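Local coordinates for NMB1025 protein (Neisseria meningitidis serogroup B, PDB 3KJJ) that is of unknown function but belongs to the YjgF/RutC family, whose members form trimers and include enamine/imine deaminases, so a related activity is possible, at residues A90-A94 / G95-A99; D49-A52 / Q53-R56. All coordinates share one frame; numbering follows the deposited sequence.

Contact 1: A90-A94 / G95-A99; sequences AWVAA and GRTPA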
ATOM      1  N   ALA B  90      -3.022 -16.390 -15.177  1.00 17.66           N
ATOM      2  CA  ALA B  90      -3.845 -17.605 -15.143  1.00 19.49           C
ATOM      3  C   ALA B  90      -4.736 -17.686 -13.900  1.00 19.11           C
ATOM      4  O   ALA B  90      -5.803 -18.307 -13.931  1.00 20.67           O
ATOM      5  CB  ALA B  90      -2.959 -18.847 -15.234  1.00 20.59           C
ATOM      6  N   TRP B  91      -4.294 -17.051 -12.821  1.00 17.72           N
ATOM      7  CA  TRP B  91      -4.968 -17.129 -11.519  1.00 15.25           C
ATOM      8  C   TRP B  91      -6.077 -16.100 -11.375  1.00 15.89           C
ATOM      9  O   TRP B  91      -7.148 -16.442 -10.880  1.00 15.47           O
ATOM     10  CB  TRP B  91      -3.959 -17.002 -10.382  1.00 12.76           C
ATOM     11  CG  TRP B  91      -4.533 -16.869  -8.975  1.00 14.56           C
ATOM     12  CD1 TRP B  91      -4.868 -17.886  -8.128  1.00 17.02           C
ATOM     13  CD2 TRP B  91      -4.773 -15.651  -8.250  1.00 10.87           C
ATOM     14  NE1 TRP B  91      -5.327 -17.379  -6.932  1.00 16.82           N
ATOM     15  CE2 TRP B  91      -5.273 -16.011  -6.977  1.00 15.09           C
ATOM     16  CE3 TRP B  91      -4.620 -14.288  -8.558  1.00 12.42           C
ATOM     17  CZ2 TRP B  91      -5.623 -15.060  -6.013  1.00 12.67           C
ATOM     18  CZ3 TRP B  91      -4.958 -13.348  -7.607  1.00 11.94           C
ATOM     19  CH2 TRP B  91      -5.462 -13.738  -6.342  1.00 18.36           C
ATOM     20  N   VAL B  92      -5.840 -14.856 -11.813  1.00 15.62           N
ATOM     21  CA  VAL B  92      -6.854 -13.788 -11.618  1.00 15.14           C
ATOM     22  C   VAL B  92      -8.238 -14.111 -12.190  1.00 15.50           C
ATOM     23  O   VAL B  92      -8.371 -14.864 -13.158  1.00 16.62           O
ATOM     24  CB  VAL B  92      -6.404 -12.389 -12.118  1.00 18.02           C
ATOM     25  CG1 VAL B  92      -5.334 -11.828 -11.215  1.00 15.50           C
ATOM     26  CG2 VAL B  92      -5.936 -12.441 -13.564  1.00 16.99           C
ATOM     27  N   ALA B  93      -9.269 -13.554 -11.567  1.00 16.32           N
ATOM     28  CA  ALA B  93     -10.627 -13.751 -12.051  1.00 16.94           C
ATOM     29  C   ALA B  93     -10.845 -12.821 -13.235  1.00 17.57           C
ATOM     30  O   ALA B  93     -10.782 -11.600 -13.098  1.00 20.52           O
ATOM     31  CB  ALA B  93     -11.637 -13.465 -10.934  1.00 15.84           C
ATOM     32  N   ALA B  94     -11.062 -13.406 -14.409  1.00 18.50           N
ATOM     33  CA  ALA B  94     -11.217 -12.644 -15.646  1.00 19.22           C
ATOM     34  C   ALA B  94     -12.412 -11.694 -15.556  1.00 19.55           C
ATOM     35  O   ALA B  94     -13.462 -12.071 -15.032  1.00 19.58           O
ATOM     36  CB  ALA B  94     -11.364 -13.614 -16.840  1.00 17.16           C
ATOM     37  N   GLY B  95     -12.235 -10.463 -16.036  1.00 21.00           N
ATOM     38  CA  GLY B  95     -13.272  -9.408 -15.966  1.00 19.17           C
ATOM     39  C   GLY B  95     -13.330  -8.725 -14.602  1.00 16.92           C
ATOM     40  O   GLY B  95     -14.029  -7.718 -14.404  1.00 19.51           O
ATOM     41  N   ARG B  96     -12.613  -9.301 -13.649  1.00 13.77           N
ATOM     42  CA  ARG B  96     -12.615  -8.835 -12.262  1.00 11.47           C
ATOM     43  C   ARG B  96     -11.188  -8.764 -11.738  1.00 13.65           C
ATOM     44  O   ARG B  96     -10.908  -9.145 -10.608  1.00 14.34           O
ATOM     45  CB  ARG B  96     -13.467  -9.769 -11.395  1.00 12.78           C
ATOM     46  CG  ARG B  96     -14.868  -9.990 -11.939  1.00 12.66           C
ATOM     47  CD  ARG B  96     -15.737 -10.702 -10.928  1.00 16.05           C
ATOM     48  NE  ARG B  96     -15.748 -10.022  -9.634  1.00 15.73           N
ATOM     49  CZ  ARG B  96     -16.753  -9.283  -9.177  1.00 20.48           C
ATOM     50  NH1 ARG B  96     -17.845  -9.113  -9.918  1.00 19.57           N
ATOM     51  NH2 ARG B  96     -16.666  -8.722  -7.972  1.00 17.96           N
ATOM     52  N   THR B  97     -10.287  -8.267 -12.575  1.00 16.08           N
ATOM     53  CA  THR B  97      -8.876  -8.186 -12.224  1.00 15.39           C
ATOM     54  C   THR B  97      -8.631  -6.928 -11.364  1.00 14.52           C
ATOM     55  O   THR B  97      -9.247  -5.880 -11.595  1.00 16.46           O
ATOM     56  CB  THR B  97      -7.996  -8.192 -13.483  1.00 12.63           C
ATOM     57  OG1 THR B  97      -8.316  -7.055 -14.289  1.00 17.27           O
ATOM     58  CG2 THR B  97      -8.244  -9.459 -14.307  1.00 15.05           C
ATOM     59  N   PRO B  98      -7.766  -7.039 -10.342  1.00 12.01           N
ATOM     60  CA  PRO B  98      -7.610  -5.945  -9.379  1.00 12.64           C
ATOM     61  C   PRO B  98      -6.681  -4.818  -9.836  1.00 13.88           C
ATOM     62  O   PRO B  98      -5.918  -4.988 -10.798  1.00 12.77           O
ATOM     63  CB  PRO B  98      -7.009  -6.652  -8.161  1.00 11.75           C
ATOM     64  CG  PRO B  98      -6.192  -7.741  -8.759  1.00 12.41           C
ATOM     65  CD  PRO B  98      -6.973  -8.228  -9.954  1.00 11.70           C
ATOM     66  N   ALA B  99      -6.760  -3.672  -9.155  1.00 12.82           N
ATOM     67  CA  ALA B  99      -5.705  -2.649  -9.246  1.00 13.81           C
ATOM     68  C   ALA B  99      -4.408  -3.343  -8.854  1.00 15.11           C
ATOM     69  O   ALA B  99      -4.386  -4.139  -7.908  1.00 13.82           O
ATOM     70  CB  ALA B  99      -5.982  -1.487  -8.320  1.00 13.78           C
TER
HETATM   71  O   HOH W   1      -9.274 -11.349  -9.558  1.00 15.52           O
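The carbonyl oxygen of Ala93 accepts the hydrogen bond that closes this tight turn: Arg96 N donates to Ala93 O at 3.0 Å with an N-H...O angle of 144°. The donor stands above the carbonyl plane, 36° out of it, in a type II beta turn that runs from Ala93 to Arg96. Gly95 takes the third position of the turn with a positive phi, as is usual for this turn type. A water bridges the two arms of the turn, accepting from Ala93 N at 3.0 Å and donating to Arg96 O at 2.9 Å, which ties them together a second time.

Apolar groups also meet across the turn. Thr97 CG2 lies 3.5 Å from Ala93 O and 3.8 Å from Val92 CG2, the two branched side chains crossing at a slant. The other valine branch, CG1, reaches Pro98 CD at 4.2 Å. The first torsion of Thr97 (chi1 61°) sets OG1 between its backbone N and carbonyl carbon and swings CG2 beside the backbone N; OG1 donates to Thr17 O of the second subunit. Ala93 CB touches Arg96 CB at 4.1 Å, whereas the guanidinium turns away, its NE donating to Ala66 O.

The stretch leaves helix 81-91 at Val92 and leads into strand 99-104. Ser21 of the second subunit hydrogen-bonds Thr97 O, and Pro18 of that subunit packs on Val92, so this loop forms part of a subunit interface. One direct bond and one water bridge hold the turn, while Arg96 NE is anchored on Ala66 O and both OG1 and O of Thr97 are engaged by the second subunit.

Contact 2: D49-A52 / Q53-R56; sequences DVLA and QIDR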
ATOM      1  N   ASP B  49       2.457 -20.764  -5.002  1.00 19.56           N
ATOM      2  CA  ASP B  49       2.267 -20.996  -3.569  1.00 18.26           C
ATOM      3  C   ASP B  49       1.651 -19.795  -2.853  1.00 14.66           C
ATOM      4  O   ASP B  49       0.791 -19.965  -1.976  1.00 15.84           O
ATOM      5  CB  ASP B  49       3.579 -21.371  -2.880  1.00 22.15           C
ATOM      6  CG  ASP B  49       3.391 -21.631  -1.390  1.00 14.46           C
ATOM      7  OD1 ASP B  49       2.863 -22.697  -1.042  1.00 23.04           O
ATOM      8  OD2 ASP B  49       3.760 -20.760  -0.579  1.00 24.62           O
ATOM      9  N   VAL B  50       2.101 -18.599  -3.228  1.00 12.62           N
ATOM     10  CA  VAL B  50       1.669 -17.348  -2.607  1.00 12.99           C
ATOM     11  C   VAL B  50       0.197 -17.096  -2.950  1.00 12.08           C
ATOM     12  O   VAL B  50      -0.589 -16.739  -2.076  1.00 12.00           O
ATOM     13  CB  VAL B  50       2.596 -16.167  -3.025  1.00 11.61           C
ATOM     14  CG1 VAL B  50       1.931 -14.816  -2.842  1.00 14.67           C
ATOM     15  CG2 VAL B  50       3.919 -16.217  -2.208  1.00 12.21           C
ATOM     16  N   LEU B  51      -0.162 -17.306  -4.218  1.00 14.40           N
ATOM     17  CA  LEU B  51      -1.558 -17.177  -4.644  1.00 15.35           C
ATOM     18  C   LEU B  51      -2.495 -18.202  -3.978  1.00 14.34           C
ATOM     19  O   LEU B  51      -3.655 -17.886  -3.701  1.00 16.86           O
ATOM     20  CB  LEU B  51      -1.680 -17.149  -6.174  1.00 13.56           C
ATOM     21  CG  LEU B  51      -0.949 -15.973  -6.861  1.00 14.44           C
ATOM     22  CD1 LEU B  51      -0.886 -16.138  -8.369  1.00 15.62           C
ATOM     23  CD2 LEU B  51      -1.555 -14.606  -6.505  1.00 12.64           C
ATOM     24  N   ALA B  52      -1.989 -19.402  -3.686  1.00 15.30           N
ATOM     25  CA  ALA B  52      -2.763 -20.432  -2.971  1.00 16.28           C
ATOM     26  C   ALA B  52      -3.045 -20.061  -1.514  1.00 15.62           C
ATOM     27  O   ALA B  52      -4.164 -20.237  -1.023  1.00 14.60           O
ATOM     28  CB  ALA B  52      -2.073 -21.816  -3.067  1.00 19.90           C
ATOM     29  N   GLN B  53      -2.039 -19.505  -0.842  1.00 17.09           N
ATOM     30  CA  GLN B  53      -2.220 -18.882   0.471  1.00 16.08           C
ATOM     31  C   GLN B  53      -3.269 -17.784   0.449  1.00 13.70           C
ATOM     32  O   GLN B  53      -4.136 -17.724   1.330  1.00 13.99           O
ATOM     33  CB  GLN B  53      -0.906 -18.270   0.954  1.00 18.71           C
ATOM     34  CG  GLN B  53       0.167 -19.271   1.316  1.00 15.40           C
ATOM     35  CD  GLN B  53       1.448 -18.577   1.717  1.00 10.99           C
ATOM     36  OE1 GLN B  53       1.478 -17.835   2.687  1.00 16.16           O
ATOM     37  NE2 GLN B  53       2.511 -18.805   0.954  1.00 14.90           N
ATOM     38  N   ILE B  54      -3.184 -16.905  -0.551  1.00 14.32           N
ATOM     39  CA  ILE B  54      -4.127 -15.802  -0.652  1.00 13.03           C
ATOM     40  C   ILE B  54      -5.550 -16.340  -0.758  1.00 15.13           C
ATOM     41  O   ILE B  54      -6.443 -15.871  -0.033  1.00 15.35           O
ATOM     42  CB  ILE B  54      -3.750 -14.797  -1.782  1.00 15.87           C
ATOM     43  CG1 ILE B  54      -2.567 -13.929  -1.319  1.00 10.52           C
ATOM     44  CG2 ILE B  54      -4.945 -13.917  -2.138  1.00 17.18           C
ATOM     45  CD1 ILE B  54      -1.787 -13.214  -2.429  1.00 10.81           C
ATOM     46  N   ASP B  55      -5.731 -17.346  -1.618  1.00 15.53           N
ATOM     47  CA  ASP B  55      -7.001 -18.057  -1.761  1.00 18.79           C
ATOM     48  C   ASP B  55      -7.501 -18.543  -0.398  1.00 17.51           C
ATOM     49  O   ASP B  55      -8.657 -18.342  -0.056  1.00 15.34           O
ATOM     50  CB  ASP B  55      -6.873 -19.257  -2.710  1.00 19.15           C
ATOM     51  CG  ASP B  55      -6.767 -18.857  -4.179  1.00 22.86           C
ATOM     52  OD1 ASP B  55      -7.152 -17.725  -4.544  1.00 21.50           O
ATOM     53  OD2 ASP B  55      -6.310 -19.706  -4.978  1.00 21.03           O
ATOM     54  N   ARG B  56      -6.615 -19.156   0.379  1.00 18.22           N
ATOM     55  CA  ARG B  56      -6.994 -19.736   1.668  1.00 18.30           C
ATOM     56  C   ARG B  56      -7.398 -18.660   2.677  1.00 16.04           C
ATOM     57  O   ARG B  56      -8.415 -18.806   3.356  1.00 16.80           O
ATOM     58  CB  ARG B  56      -5.906 -20.666   2.217  1.00 18.19           C
ATOM     59  CG  ARG B  56      -5.803 -22.011   1.481  1.00 20.87           C
ATOM     60  CD  ARG B  56      -4.968 -23.054   2.253  1.00 20.21           C
ATOM     61  NE  ARG B  56      -3.599 -22.604   2.525  1.00 17.41           N
ATOM     62  CZ  ARG B  56      -2.574 -22.741   1.682  1.00 23.95           C
ATOM     63  NH1 ARG B  56      -2.754 -23.310   0.498  1.00 16.25           N
ATOM     64  NH2 ARG B  56      -1.359 -22.298   2.021  1.00 22.79           N
TER
HETATM   65  O   HOH W   2       1.447 -22.701   1.455  1.00 21.64           O
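The guanidinium of Arg56 lies with one face over the Ala52 carbonyl, whose oxygen sits 3.6 Å above its plane, offset toward the rim. Gln53 CA also lies above the plane, 3.8 Å from it, and Arg56 NH1 comes within 3.9 Å of Ala52 CB. A bend at chi3 folds the arginine chain back along the helix, where a water accepts from Arg56 NH2 and donates to Asp49 OD1, each at 2.9 Å. This links the opposite charges through solvent without direct contact.

The carboxylate of Asp49 and the amide of Gln53 are turned 55° against each other. Gln53 NE2 donates to Asp49 OD2 at 2.8 Å, meeting it from above the carboxylate plane; the N-H...O angle of 130° leaves the bond well short of straight. Asp49 CG points anti to the backbone N (chi1 -179°), which carries OD2 toward the glutamine. The same oxygen also accepts from Glu38 N, and Gln53 NE2 donates to Val36 O as well, joining the pair to the preceding loop.

The Asp49 and Gln53 side chains form an i to i+4 pair in the middle of helix 43-60, the long helix packed against the mixed sheet. Backbone bonds run from Gln53, Ile54, Asp55 and Arg56 to the carbonyls four residues earlier. On the buried side Ile54 CD1 meets Val50 CG1 at 4.1 Å and Leu51 CD2 at 4.3 Å, and all three side chains press on Ile116 of strand 114-121. Leu51 and Ile54 also reach helix 81-91.

In the fold
Contact 2 comes first along the chain, inside helix 43-60; contact 1 follows at the C-terminal end of helix 81-91 and in the loop before strand 99-104. Their centres lie 14 Å apart. Trp91 joins them directly: its NE1 is 3.0 Å from Asp55 OD1, a probable hydrogen bond, and Trp91 CZ2 packs 4.1 Å from Ile54 CG2. Helices 43-60 and 81-91 touch here, and residues 49-56 press on the mixed sheet through strand 114-121. No other chain of the assembly touches contact 2, whereas contact 1 meets the second subunit, so Trp91 connects the helical layer to a loop that takes part in the trimeric assembly.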